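Virulent strain associated lipoprotein (PDB 6FZZ) is an outer surface lipoprotein of the PFam54 family from a Lyme disease spirochaete and probably binds glutathione, like the related borrelial protein BBE31. Local coordinates at residues N146-E149 and K150-S153. Numbering follows the deposited sequence.
Sequences NLFE and KLLS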
ATOM      1  N   ASN A 146      18.034  -7.626   0.120  1.00 24.38           N
ATOM      2  CA  ASN A 146      18.018  -6.398   0.861  1.00 24.36           C
ATOM      3  C   ASN A 146      17.041  -5.369   0.222  1.00 22.64           C
ATOM      4  O   ASN A 146      16.365  -4.679   0.959  1.00 21.73           O
ATOM      5  CB  ASN A 146      19.412  -5.789   0.902  1.00 31.19           C
ATOM      6  CG  ASN A 146      20.407  -6.623   1.727  1.00 37.89           C
ATOM      7  OD1 ASN A 146      20.041  -7.388   2.632  1.00 42.35           O
ATOM      8  ND2 ASN A 146      21.675  -6.466   1.411  1.00 40.27           N
ATOM      9  N   LEU A 147      17.009  -5.257  -1.106  1.00 21.65           N
ATOM     10  CA  LEU A 147      16.081  -4.310  -1.793  1.00 22.67           C
ATOM     11  C   LEU A 147      14.609  -4.685  -1.519  1.00 22.17           C
ATOM     12  O   LEU A 147      13.779  -3.863  -1.154  1.00 20.66           O
ATOM     13  CB  LEU A 147      16.368  -4.252  -3.270  1.00 23.32           C
ATOM     14  CG  LEU A 147      17.697  -3.593  -3.689  1.00 22.63           C
ATOM     15  CD1 LEU A 147      17.940  -3.848  -5.147  1.00 25.44           C
ATOM     16  CD2 LEU A 147      17.685  -2.103  -3.480  1.00 23.42           C
ATOM     17  N   PHE A 148      14.317  -5.971  -1.593  1.00 22.24           N
ATOM     18  CA  PHE A 148      12.941  -6.444  -1.427  1.00 21.39           C
ATOM     19  C   PHE A 148      12.449  -6.260  -0.017  1.00 19.76           C
ATOM     20  O   PHE A 148      11.302  -5.822   0.242  1.00 19.01           O
ATOM     21  CB  PHE A 148      12.839  -7.916  -1.842  1.00 21.95           C
ATOM     22  CG  PHE A 148      11.437  -8.365  -2.021  1.00 24.09           C
ATOM     23  CD1 PHE A 148      10.556  -7.643  -2.845  1.00 24.88           C
ATOM     24  CD2 PHE A 148      10.963  -9.485  -1.388  1.00 26.28           C
ATOM     25  CE1 PHE A 148       9.257  -8.042  -3.033  1.00 25.37           C
ATOM     26  CE2 PHE A 148       9.679  -9.917  -1.609  1.00 25.86           C
ATOM     27  CZ  PHE A 148       8.812  -9.187  -2.397  1.00 27.35           C
ATOM     28  N   GLU A 149      13.326  -6.551   0.935  1.00 20.89           N
ATOM     29  CA  GLU A 149      13.039  -6.288   2.320  1.00 22.38           C
ATOM     30  C   GLU A 149      12.824  -4.845   2.628  1.00 20.51           C
ATOM     31  O   GLU A 149      11.884  -4.489   3.375  1.00 22.21           O
ATOM     32  CB  GLU A 149      14.136  -6.854   3.255  1.00 25.44           C
ATOM     33  CG  GLU A 149      14.164  -8.330   3.265  1.00 28.65           C
ATOM     34  CD  GLU A 149      15.204  -8.894   4.250  1.00 39.40           C
ATOM     35  OE1 GLU A 149      16.074  -8.155   4.699  1.00 40.19           O
ATOM     36  OE2 GLU A 149      15.184 -10.094   4.546  1.00 37.32           O
ATOM     37  N   LYS A 150      13.698  -4.015   2.103  1.00 23.26           N
ATOM     38  CA  LYS A 150      13.515  -2.565   2.233  1.00 26.74           C
ATOM     39  C   LYS A 150      12.173  -2.135   1.598  1.00 26.43           C
ATOM     40  O   LYS A 150      11.398  -1.348   2.216  1.00 24.11           O
ATOM     41  CB  LYS A 150      14.666  -1.805   1.574  1.00 31.61           C
ATOM     42  CG  LYS A 150      15.964  -1.842   2.386  1.00 39.05           C
ATOM     43  CD  LYS A 150      16.965  -0.793   1.911  1.00 43.67           C
ATOM     44  CE  LYS A 150      17.702  -1.246   0.657  1.00 54.99           C
ATOM     45  NZ  LYS A 150      18.738  -0.281   0.127  1.00 60.77           N
ATOM     46  N   LEU A 151      11.871  -2.661   0.395  1.00 22.87           N
ATOM     47  CA  LEU A 151      10.560  -2.336  -0.258  1.00 21.99           C
ATOM     48  C   LEU A 151       9.369  -2.714   0.620  1.00 23.47           C
ATOM     49  O   LEU A 151       8.487  -1.873   0.859  1.00 22.51           O
ATOM     50  CB  LEU A 151      10.456  -3.033  -1.634  1.00 23.34           C
ATOM     51  CG  LEU A 151       9.187  -2.827  -2.457  1.00 22.20           C
ATOM     52  CD1 LEU A 151       9.018  -1.331  -2.727  1.00 24.34           C
ATOM     53  CD2 LEU A 151       9.355  -3.618  -3.736  1.00 22.78           C
ATOM     54  N   LEU A 152       9.381  -3.924   1.216  1.00 23.19           N
ATOM     55  CA  LEU A 152       8.327  -4.370   2.098  1.00 24.20           C
ATOM     56  C   LEU A 152       8.237  -3.502   3.358  1.00 28.10           C
ATOM     57  O   LEU A 152       7.134  -3.179   3.843  1.00 26.25           O
ATOM     58  CB  LEU A 152       8.478  -5.875   2.447  1.00 25.89           C
ATOM     59  CG  LEU A 152       8.368  -6.895   1.310  1.00 28.43           C
ATOM     60  CD1 LEU A 152       8.596  -8.323   1.800  1.00 30.54           C
ATOM     61  CD2 LEU A 152       7.010  -6.795   0.602  1.00 28.67           C
ATOM     62  N   SER A 153       9.390  -3.070   3.901  1.00 28.30           N
ATOM     63  CA  SER A 153       9.361  -2.143   5.051  1.00 28.18           C
ATOM     64  C   SER A 153       8.684  -0.815   4.768  1.00 26.43           C
ATOM     65  O   SER A 153       8.121  -0.260   5.689  1.00 25.00           O
ATOM     66  CB  SER A 153      10.801  -1.784   5.558  1.00 28.75           C
ATOM     67  OG  SER A 153      11.461  -2.993   5.716  1.00 38.73           O
TER
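K150 N donates to N146 O at 3.0 Å, the first of four successive i to i+4 bonds that identify a continuous alpha-helical stretch of about two turns within helix 138-170. The K150 side chain runs back along the preceding turn: chi1 of -75° sets CG 3.2 Å from N146 O, and a bend at chi3 (-79°) brings CE to 3.7 Å from that same N146 O, with K150 NZ ending near the L147 methyl CD2. L151 N bonds to L147 O at 2.7 Å, and L151 CD2 approaches the F148 ring obliquely, 4.3 Å from F148 CD1. F148 and L151 also touch helix 105-126, while L147 and L151 reach helix 180-209, which places this face of the helix in the interior of the helical bundle. L152 N continues the ladder to F148 O. L152 CD1 lies over one face of the F148 ring, 3.9 Å from F148 CE2, and that ring also meets L25, I26 and A29 of helix 15-41. S153 closes the series with two donors on the carbonyl oxygen of E149, whose carboxylate OE2 is salt-bridged to K145: S153 N at 2.9 Å from E149 O and, from the opposite face of the carbonyl plane, the hydroxyl S153 OG at 2.8 Å, tilted 32° from that plane.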